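Local coordinates for protein acetoacetate decarboxylase (Sphingomonas wittichii, PDB 5UPB) that belongs to the acetoacetate decarboxylase-like family and probably acts as a lyase on keto-acid substrates, at residues W23-L28 with G59-T64; V30-D35 with H235-G240; G93-Y98 with R177-G182. All coordinates share one frame; numbering follows the deposited sequence.

Overall arrangement
All three contacts are strand pairings in the acetoacetate decarboxylase-like fold. Contacts 1 and 2 share strand 21-34. Contact 1 joins its first half to strand 53-65, and contact 2 joins its far end to strand 235-249. Their centres lie about 23 Å apart, and their segments alternate along the chain. Contact 3 joins strands 95-105 and 179-186. It falls within the chain span enclosed by contact 2, and it follows contact 1 in sequence. Its centre is about 21 Å from that of contact 1 and 19 Å from that of contact 2. Y31 and Y98 pack where contacts 2 and 3 meet. Strand 21-34 thus ties early and late parts of the chain together.

Contact 1. Residues W23-L28 with G59-T64; sequences WGADML and GAFQST
W23 and F61 both hold CG opposite their own carbonyl carbon, with chi1 -73° and -66°. These torsions set how the two rings lean along one face of an antiparallel strand pair, the face that also carries A25, M27 and S63. The rings approach at a slant, with W23 CD1 4.1 Å from F61 CD2. Each ring also receives a small group from the opposite strand. S63 CB lies over the five-membered ring of W23, 3.5 Å from W23 NE1 and shifted toward the rim. A25 CB lies over the F61 ring, 3.5 Å from F61 CD2. Both are CH-pi contacts. The M27 chain bends at chi2 and again at chi3, which carries M27 SD to 3.5 Å from F61 CZ, an oblique Met-aromatic contact. G59 stands opposite M27 and has no side chain to compete for this place.

The backbones join through two hydrogen-bonded pairs, G24 with Q62 and D26 with A60. G24 N gives a bond of 2.9 Å to Q62 O, and Q62 N returns one of 2.8 Å to G24 O. D26 and A60 exchange an equivalent pair of bonds.

On the other face D26 and Q62 supply the polar groups. Q62 NE2 donates to T64 OG1 at 2.9 Å, nearly straight at 167° and in the amide plane. Q62 OE1 is bonded to H132 N and N135 ND2 of the second subunit. D26 OD1 is bonded to S244 OG and to H132 NE2 of the second subunit.

W23 and F61 also stack on F247 and Y81, which extends the aromatic cluster. The two faces thus differ in chemistry. One packs rings, methyls and sulfur inside the subunit, and the other uses the polar ends of D26 and Q62 to bond to the second subunit.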
loop_
_atom_site.group_PDB
_atom_site.type_symbol
_atom_site.label_atom_id
_atom_site.label_comp_id
_atom_site.label_asym_id
_atom_site.label_seq_id
_atom_site.Cartn_x
_atom_site.Cartn_y
_atom_site.Cartn_z
ATOM N N TRP A 23 16.227 -16.274 9.471
ATOM C CA TRP A 23 15.253 -15.287 9.900
ATOM C C TRP A 23 15.549 -14.781 11.297
ATOM O O TRP A 23 15.898 -15.562 12.192
ATOM C CB TRP A 23 13.846 -15.895 9.946
ATOM C CG TRP A 23 13.171 -16.159 8.612
ATOM C CD1 TRP A 23 12.159 -15.422 8.067
ATOM C CD2 TRP A 23 13.402 -17.261 7.721
ATOM N NE1 TRP A 23 11.745 -16.000 6.864
ATOM C CE2 TRP A 23 12.496 -17.130 6.640
ATOM C CE3 TRP A 23 14.283 -18.361 7.738
ATOM C CZ2 TRP A 23 12.460 -18.046 5.578
ATOM C CZ3 TRP A 23 14.244 -19.280 6.703
ATOM C CH2 TRP A 23 13.337 -19.109 5.619
ATOM N N GLY A 24 15.318 -13.489 11.515
ATOM C CA GLY A 24 15.043 -12.977 12.843
ATOM C C GLY A 24 13.691 -12.302 12.864
ATOM O O GLY A 24 13.236 -11.757 11.854
ATOM N N ALA A 25 13.036 -12.365 14.004
ATOM C CA ALA A 25 11.659 -11.881 14.084
ATOM C C ALA A 25 11.315 -11.438 15.488
ATOM O O ALA A 25 11.822 -11.984 16.485
ATOM C CB ALA A 25 10.661 -12.961 13.660
ATOM N N ASP A 26 10.419 -10.471 15.555
ATOM C CA ASP A 26 9.699 -10.146 16.780
ATOM C C ASP A 26 8.260 -10.612 16.631
ATOM O O ASP A 26 7.627 -10.355 15.604
ATOM C CB ASP A 26 9.784 -8.654 17.084
ATOM C CG ASP A 26 11.217 -8.168 17.245
ATOM O OD1 ASP A 26 12.087 -8.955 17.666
ATOM O OD2 ASP A 26 11.478 -7.006 16.973
ATOM N N MET A 27 7.726 -11.242 17.684
ATOM C CA MET A 27 6.473 -11.984 17.587
ATOM C C MET A 27 5.526 -11.538 18.690
ATOM O O MET A 27 5.946 -11.313 19.837
ATOM C CB MET A 27 6.679 -13.505 17.759
ATOM C CG MET A 27 7.647 -14.119 16.769
ATOM S SD MET A 27 6.948 -14.192 15.159
ATOM C CE MET A 27 5.774 -15.514 15.355
ATOM N N LEU A 28 4.254 -11.429 18.330
ATOM C CA LEU A 28 3.145 -11.331 19.274
ATOM C C LEU A 28 2.273 -12.558 19.069
ATOM O O LEU A 28 1.806 -12.810 17.949
ATOM C CB LEU A 28 2.345 -10.044 19.045
ATOM C CG LEU A 28 0.979 -9.966 19.722
ATOM C CD1 LEU A 28 1.159 -10.026 21.253
ATOM C CD2 LEU A 28 0.244 -8.663 19.328
ATOM N N GLY A 59 3.738 -11.060 13.472
ATOM C CA GLY A 59 5.175 -10.896 13.598
ATOM C C GLY A 59 5.771 -9.995 12.538
ATOM O O GLY A 59 5.244 -9.844 11.418
ATOM N N ALA A 60 6.905 -9.418 12.905
ATOM C CA ALA A 60 7.772 -8.668 11.999
ATOM C C ALA A 60 9.036 -9.472 11.761
ATOM O O ALA A 60 9.796 -9.744 12.709
ATOM C CB ALA A 60 8.081 -7.283 12.594
ATOM N N PHE A 61 9.252 -9.857 10.501
ATOM C CA PHE A 61 10.281 -10.803 10.107
ATOM C C PHE A 61 11.343 -10.130 9.258
ATOM O O PHE A 61 11.075 -9.208 8.483
ATOM C CB PHE A 61 9.688 -11.991 9.313
ATOM C CG PHE A 61 8.794 -12.866 10.097
ATOM C CD1 PHE A 61 7.495 -12.478 10.371
ATOM C CD2 PHE A 61 9.254 -14.069 10.606
ATOM C CE1 PHE A 61 6.650 -13.306 11.160
ATOM C CE2 PHE A 61 8.433 -14.870 11.380
ATOM C CZ PHE A 61 7.132 -14.478 11.654
ATOM N N GLN A 62 12.549 -10.652 9.382
ATOM C CA GLN A 62 13.692 -10.213 8.586
ATOM C C GLN A 62 14.442 -11.457 8.118
ATOM O O GLN A 62 15.001 -12.208 8.942
ATOM C CB GLN A 62 14.571 -9.283 9.417
ATOM C CG GLN A 62 15.652 -8.561 8.622
ATOM C CD GLN A 62 16.864 -9.433 8.403
ATOM O OE1 GLN A 62 17.599 -9.761 9.332
ATOM N NE2 GLN A 62 17.060 -9.846 7.185
ATOM N N SER A 63 14.453 -11.706 6.807
ATOM C CA SER A 63 15.055 -12.916 6.257
ATOM C C SER A 63 16.255 -12.569 5.377
ATOM O O SER A 63 16.344 -11.474 4.805
ATOM C CB SER A 63 14.037 -13.730 5.459
ATOM O OG SER A 63 13.617 -12.982 4.336
ATOM N N THR A 64 17.210 -13.499 5.339
ATOM C CA THR A 64 18.473 -13.344 4.624
ATOM C C THR A 64 18.907 -14.667 4.012
ATOM O O THR A 64 18.975 -15.690 4.704
ATOM C CB THR A 64 19.567 -12.855 5.559
ATOM O OG1 THR A 64 19.137 -11.648 6.178
ATOM C CG2 THR A 64 20.849 -12.607 4.813
#

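Contact 2. Residues V30-D35 with H235-G240; sequences VYLRCD and HEVLAG
A classic beta bulge interrupts this antiparallel pair, where Y31 faces both L238 and A239. Y31 N donates to A239 O at 2.9 Å. Y31 O accepts L238 N at 2.9 Å, and A239 N adds a weak bond to the same oxygen. The extra residue shifts the register by one, from Y31 with A239 to L32 with V237. R33 and E236 then form a regular hydrogen-bonded pair, with E236 N 2.8 Å from R33 O.

The side chains of R33 and E236 run alongside each other and point the same way. R33 NH1 forms a salt bridge of 2.9 Å with E236 OE2. The two planes stand 77° apart, so one nitrogen meets one oxygen. The E236 chain is extended, while R33 bends at chi3 (-55°) to bring its guanidinium round. L238 CD2 lies over one face of that guanidinium, 3.7 Å from R33 NH1. The bulge residue thus gives the charged group an apolar floor.

On the face with V30, L32 and V237 the contacts are apolar. V30 CG1 touches V237 CG1 at 4.0 Å. L32 CD2 lies over the H235 ring near its rim, 4.1 Å from H235 CD2. H235 ND1 is bonded to F232 O in the loop before the strand.

Strand 53-65 flanks the 30-34 strand on its other edge, through backbone bonds of V30 with A56 and L32 with C54. P217 and I219 of strand 206-221 pack against V30, L32, H235 and V237. Y31 OH reaches R175 N in a loop. D35, at the N-cap of helix 36-42, caps A37 N with OD1.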
loop_
_atom_site.group_PDB
_atom_site.type_symbol
_atom_site.label_atom_id
_atom_site.label_comp_id
_atom_site.label_asym_id
_atom_site.label_seq_id
_atom_site.Cartn_x
_atom_site.Cartn_y
_atom_site.Cartn_z
ATOM N N VAL A 30 -0.913 -15.148 20.698
ATOM C CA VAL A 30 -2.001 -15.475 21.597
ATOM C C VAL A 30 -2.387 -16.929 21.366
ATOM O O VAL A 30 -2.662 -17.347 20.231
ATOM C CB VAL A 30 -3.198 -14.549 21.409
ATOM C CG1 VAL A 30 -4.365 -15.033 22.283
ATOM C CG2 VAL A 30 -2.789 -13.138 21.751
ATOM N N TYR A 31 -2.389 -17.692 22.439
ATOM C CA TYR A 31 -2.830 -19.069 22.401
ATOM C C TYR A 31 -4.316 -19.161 22.724
ATOM O O TYR A 31 -4.840 -18.411 23.555
ATOM C CB TYR A 31 -2.021 -19.899 23.391
ATOM C CG TYR A 31 -0.572 -19.939 23.005
ATOM C CD1 TYR A 31 -0.142 -20.697 21.914
ATOM C CD2 TYR A 31 0.386 -19.242 23.748
ATOM C CE1 TYR A 31 1.204 -20.724 21.542
ATOM C CE2 TYR A 31 1.730 -19.272 23.385
ATOM C CZ TYR A 31 2.134 -20.029 22.296
ATOM O OH TYR A 31 3.465 -20.073 21.953
ATOM N N LEU A 32 -4.984 -20.051 22.009
ATOM C CA LEU A 32 -6.425 -20.238 22.051
ATOM C C LEU A 32 -6.741 -21.722 22.057
ATOM O O LEU A 32 -5.945 -22.553 21.607
ATOM C CB LEU A 32 -7.132 -19.666 20.812
ATOM C CG LEU A 32 -6.756 -18.301 20.310
ATOM C CD1 LEU A 32 -7.424 -18.158 18.977
ATOM C CD2 LEU A 32 -7.232 -17.275 21.302
ATOM N N ARG A 33 -7.973 -22.034 22.442
ATOM C CA ARG A 33 -8.525 -23.375 22.282
ATOM C C ARG A 33 -9.870 -23.228 21.592
ATOM O O ARG A 33 -10.702 -22.432 22.027
ATOM C CB ARG A 33 -8.680 -24.113 23.611
ATOM C CG ARG A 33 -9.127 -25.581 23.444
ATOM C CD ARG A 33 -9.140 -26.343 24.771
ATOM N NE ARG A 33 -7.840 -26.278 25.452
ATOM C CZ ARG A 33 -7.625 -25.749 26.658
ATOM N NH1 ARG A 33 -8.622 -25.234 27.375
ATOM N NH2 ARG A 33 -6.395 -25.745 27.155
ATOM N N CYS A 34 -10.034 -23.913 20.469
ATOM C CA CYS A 34 -11.297 -23.982 19.752
ATOM C C CYS A 34 -11.809 -25.409 19.803
ATOM O O CYS A 34 -11.155 -26.318 20.337
ATOM C CB CYS A 34 -11.149 -23.528 18.288
ATOM S SG CYS A 34 -10.548 -21.867 18.071
ATOM N N ASP A 35 -13.010 -25.585 19.285
ATOM C CA ASP A 35 -13.622 -26.902 19.159
ATOM C C ASP A 35 -12.772 -27.752 18.217
ATOM O O ASP A 35 -12.666 -27.417 17.027
ATOM C CB ASP A 35 -15.046 -26.742 18.625
ATOM C CG ASP A 35 -15.806 -28.047 18.554
ATOM O OD1 ASP A 35 -15.234 -29.102 18.895
ATOM O OD2 ASP A 35 -16.994 -28.009 18.170
ATOM N N HIS A 235 -13.860 -19.566 20.802
ATOM C CA HIS A 235 -12.594 -19.972 21.388
ATOM C C HIS A 235 -12.542 -19.583 22.857
ATOM O O HIS A 235 -13.295 -18.738 23.346
ATOM C CB HIS A 235 -11.403 -19.365 20.660
ATOM C CG HIS A 235 -11.442 -17.877 20.602
ATOM N ND1 HIS A 235 -11.652 -17.183 19.431
ATOM C CD2 HIS A 235 -11.330 -16.949 21.581
ATOM C CE1 HIS A 235 -11.649 -15.885 19.689
ATOM N NE2 HIS A 235 -11.461 -15.717 20.987
ATOM N N GLU A 236 -11.608 -20.220 23.536
ATOM C CA GLU A 236 -11.174 -19.858 24.871
ATOM C C GLU A 236 -9.788 -19.253 24.731
ATOM O O GLU A 236 -8.915 -19.848 24.092
ATOM C CB GLU A 236 -11.117 -21.079 25.789
ATOM C CG GLU A 236 -10.578 -20.764 27.200
ATOM C CD GLU A 236 -10.379 -22.012 28.080
ATOM O OE1 GLU A 236 -9.922 -21.858 29.245
ATOM O OE2 GLU A 236 -10.625 -23.140 27.586
ATOM N N VAL A 237 -9.602 -18.061 25.280
ATOM C CA VAL A 237 -8.304 -17.397 25.242
ATOM C C VAL A 237 -7.456 -17.922 26.395
ATOM O O VAL A 237 -7.844 -17.830 27.558
ATOM C CB VAL A 237 -8.471 -15.874 25.322
ATOM C CG1 VAL A 237 -7.134 -15.208 25.186
ATOM C CG2 VAL A 237 -9.430 -15.377 24.237
ATOM N N LEU A 238 -6.313 -18.504 26.076
ATOM C CA LEU A 238 -5.489 -19.175 27.079
ATOM C C LEU A 238 -4.361 -18.305 27.607
ATOM O O LEU A 238 -4.168 -18.204 28.816
ATOM C CB LEU A 238 -4.896 -20.459 26.488
ATOM C CG LEU A 238 -5.902 -21.441 25.899
ATOM C CD1 LEU A 238 -5.170 -22.600 25.253
ATOM C CD2 LEU A 238 -6.857 -21.954 26.981
ATOM N N ALA A 239 -3.569 -17.710 26.729
ATOM C CA ALA A 239 -2.377 -17.006 27.177
ATOM C C ALA A 239 -1.883 -16.094 26.073
ATOM O O ALA A 239 -2.255 -16.243 24.906
ATOM C CB ALA A 239 -1.264 -17.986 27.534
ATOM N N GLY A 240 -1.039 -15.152 26.456
ATOM C CA GLY A 240 -0.398 -14.285 25.486
ATOM C C GLY A 240 1.063 -14.101 25.827
ATOM O O GLY A 240 1.460 -14.160 26.998
#

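Contact 3. Residues G93-Y98 with R177-G182; sequences GDRQGY and RPATFG
R177 lies between Y98 and Q96, and these three residues bury the most surface here. The aliphatic part of R177 crosses the Y98 ring at about a right angle. R177 CD sits over the ring face, 3.6 Å from Y98 CZ, in a CH-pi contact. A bend at chi3 (72°) then turns the guanidinium back to the backbone. R177 NE donates to G97 O at 2.9 Å. The oxygen lies in the guanidinium plane, but the nitrogen stands above the plane of the G97 carbonyl, 42° out of it. Q96 CB rests over one guanidinium face, 3.6 Å from R177 NH2.

The strands start a short parallel pairing just beyond. A179 N donates to Q96 O at 3.2 Å, and F181 N to Y98 O at 2.8 Å. The strands diverge quickly, with their directions 68° apart. The F181 ring lies near the diverging strands, with F181 CE2 3.6 Å from G97 CA.

Y98 OH is bonded to R175 O, and R95 NE forms a salt bridge with E201 of strand 196-202. R177 NH2 also bonds to C90 O of strand 80-92. R177 is therefore gripped by carbonyls of two strands, with Q96 CB packed over one face of its guanidinium. Its charge is probably eased by these backbone oxygens, and the two bonds probably limit its rotation where the strands begin to pair.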
loop_
_atom_site.group_PDB
_atom_site.type_symbol
_atom_site.label_atom_id
_atom_site.label_comp_id
_atom_site.label_asym_id
_atom_site.label_seq_id
_atom_site.Cartn_x
_atom_site.Cartn_y
_atom_site.Cartn_z
ATOM N N GLY A 93 1.032 -39.014 12.874
ATOM C CA GLY A 93 1.474 -40.141 13.660
ATOM C C GLY A 93 1.505 -39.678 15.099
ATOM O O GLY A 93 0.489 -39.213 15.627
ATOM N N ASP A 94 2.655 -39.777 15.748
ATOM C CA ASP A 94 2.815 -39.244 17.094
ATOM C C ASP A 94 3.730 -38.029 17.092
ATOM O O ASP A 94 4.232 -37.616 18.140
ATOM C CB ASP A 94 3.330 -40.328 18.047
ATOM C CG ASP A 94 4.629 -40.949 17.584
ATOM O OD1 ASP A 94 5.340 -40.323 16.774
ATOM O OD2 ASP A 94 4.933 -42.075 18.027
ATOM N N ARG A 95 3.956 -37.454 15.920
ATOM C CA ARG A 95 4.799 -36.284 15.800
ATOM C C ARG A 95 3.936 -35.042 15.952
ATOM O O ARG A 95 2.930 -34.874 15.254
ATOM C CB ARG A 95 5.538 -36.294 14.469
ATOM C CG ARG A 95 6.525 -35.188 14.345
ATOM C CD ARG A 95 7.537 -35.491 13.270
ATOM N NE ARG A 95 8.465 -34.379 13.131
ATOM C CZ ARG A 95 9.442 -34.098 13.987
ATOM N NH1 ARG A 95 9.639 -34.855 15.058
ATOM N NH2 ARG A 95 10.222 -33.050 13.766
ATOM N N GLN A 96 4.337 -34.171 16.856
ATOM C CA GLN A 96 3.536 -33.016 17.223
ATOM C C GLN A 96 3.942 -31.814 16.399
ATOM O O GLN A 96 5.129 -31.539 16.232
ATOM C CB GLN A 96 3.756 -32.685 18.706
ATOM C CG GLN A 96 3.328 -33.792 19.668
ATOM C CD GLN A 96 3.435 -33.361 21.114
ATOM O OE1 GLN A 96 4.446 -32.795 21.526
ATOM N NE2 GLN A 96 2.387 -33.615 21.888
ATOM N N GLY A 97 2.959 -31.076 15.902
ATOM C CA GLY A 97 3.315 -29.911 15.130
ATOM C C GLY A 97 2.194 -28.900 15.110
ATOM O O GLY A 97 1.190 -29.039 15.813
ATOM N N TYR A 98 2.382 -27.890 14.264
ATOM C CA TYR A 98 1.364 -26.915 13.947
ATOM C C TYR A 98 1.093 -27.001 12.448
ATOM O O TYR A 98 2.016 -27.229 11.664
ATOM C CB TYR A 98 1.788 -25.476 14.277
ATOM C CG TYR A 98 1.671 -25.160 15.725
ATOM C CD1 TYR A 98 0.428 -24.888 16.317
ATOM C CD2 TYR A 98 2.816 -25.162 16.543
ATOM C CE1 TYR A 98 0.333 -24.598 17.684
ATOM C CE2 TYR A 98 2.731 -24.879 17.882
ATOM C CZ TYR A 98 1.500 -24.595 18.465
ATOM O OH TYR A 98 1.459 -24.317 19.830
ATOM N N ARG A 177 5.883 -26.961 19.477
ATOM C CA ARG A 177 5.653 -28.239 18.843
ATOM C C ARG A 177 6.677 -28.295 17.720
ATOM O O ARG A 177 6.667 -27.418 16.841
ATOM C CB ARG A 177 4.195 -28.344 18.351
ATOM C CG ARG A 177 3.188 -28.198 19.515
ATOM C CD ARG A 177 1.715 -28.128 19.118
ATOM N NE ARG A 177 1.216 -29.420 18.649
ATOM C CZ ARG A 177 0.758 -30.407 19.420
ATOM N NH1 ARG A 177 0.725 -30.312 20.749
ATOM N NH2 ARG A 177 0.331 -31.513 18.838
ATOM N N PRO A 178 7.540 -29.310 17.666
ATOM C CA PRO A 178 8.734 -29.187 16.805
ATOM C C PRO A 178 8.405 -29.067 15.322
ATOM O O PRO A 178 9.065 -28.312 14.599
ATOM C CB PRO A 178 9.500 -30.488 17.069
ATOM C CG PRO A 178 8.527 -31.421 17.704
ATOM C CD PRO A 178 7.457 -30.601 18.363
ATOM N N ALA A 179 7.370 -29.745 14.854
ATOM C CA ALA A 179 7.124 -29.795 13.420
ATOM C C ALA A 179 6.158 -28.704 13.009
ATOM O O ALA A 179 5.222 -28.371 13.736
ATOM C CB ALA A 179 6.561 -31.145 12.998
ATOM N N THR A 180 6.368 -28.178 11.811
ATOM C CA THR A 180 5.355 -27.414 11.102
ATOM C C THR A 180 4.964 -28.233 9.890
ATOM O O THR A 180 5.809 -28.557 9.050
ATOM C CB THR A 180 5.845 -26.016 10.722
ATOM O OG1 THR A 180 6.219 -25.311 11.894
ATOM C CG2 THR A 180 4.765 -25.229 10.004
ATOM N N PHE A 181 3.701 -28.613 9.834
ATOM C CA PHE A 181 3.209 -29.431 8.741
ATOM C C PHE A 181 2.610 -28.507 7.692
ATOM O O PHE A 181 1.985 -27.488 8.013
ATOM C CB PHE A 181 2.180 -30.447 9.249
ATOM C CG PHE A 181 2.709 -31.385 10.290
ATOM C CD1 PHE A 181 3.736 -32.246 9.987
ATOM C CD2 PHE A 181 2.187 -31.388 11.571
ATOM C CE1 PHE A 181 4.224 -33.114 10.912
ATOM C CE2 PHE A 181 2.673 -32.265 12.520
ATOM C CZ PHE A 181 3.698 -33.126 12.193
ATOM N N GLY A 182 2.857 -28.838 6.426
ATOM C CA GLY A 182 2.374 -28.031 5.328
ATOM C C GLY A 182 1.644 -28.895 4.325
ATOM O O GLY A 182 1.783 -30.124 4.307
#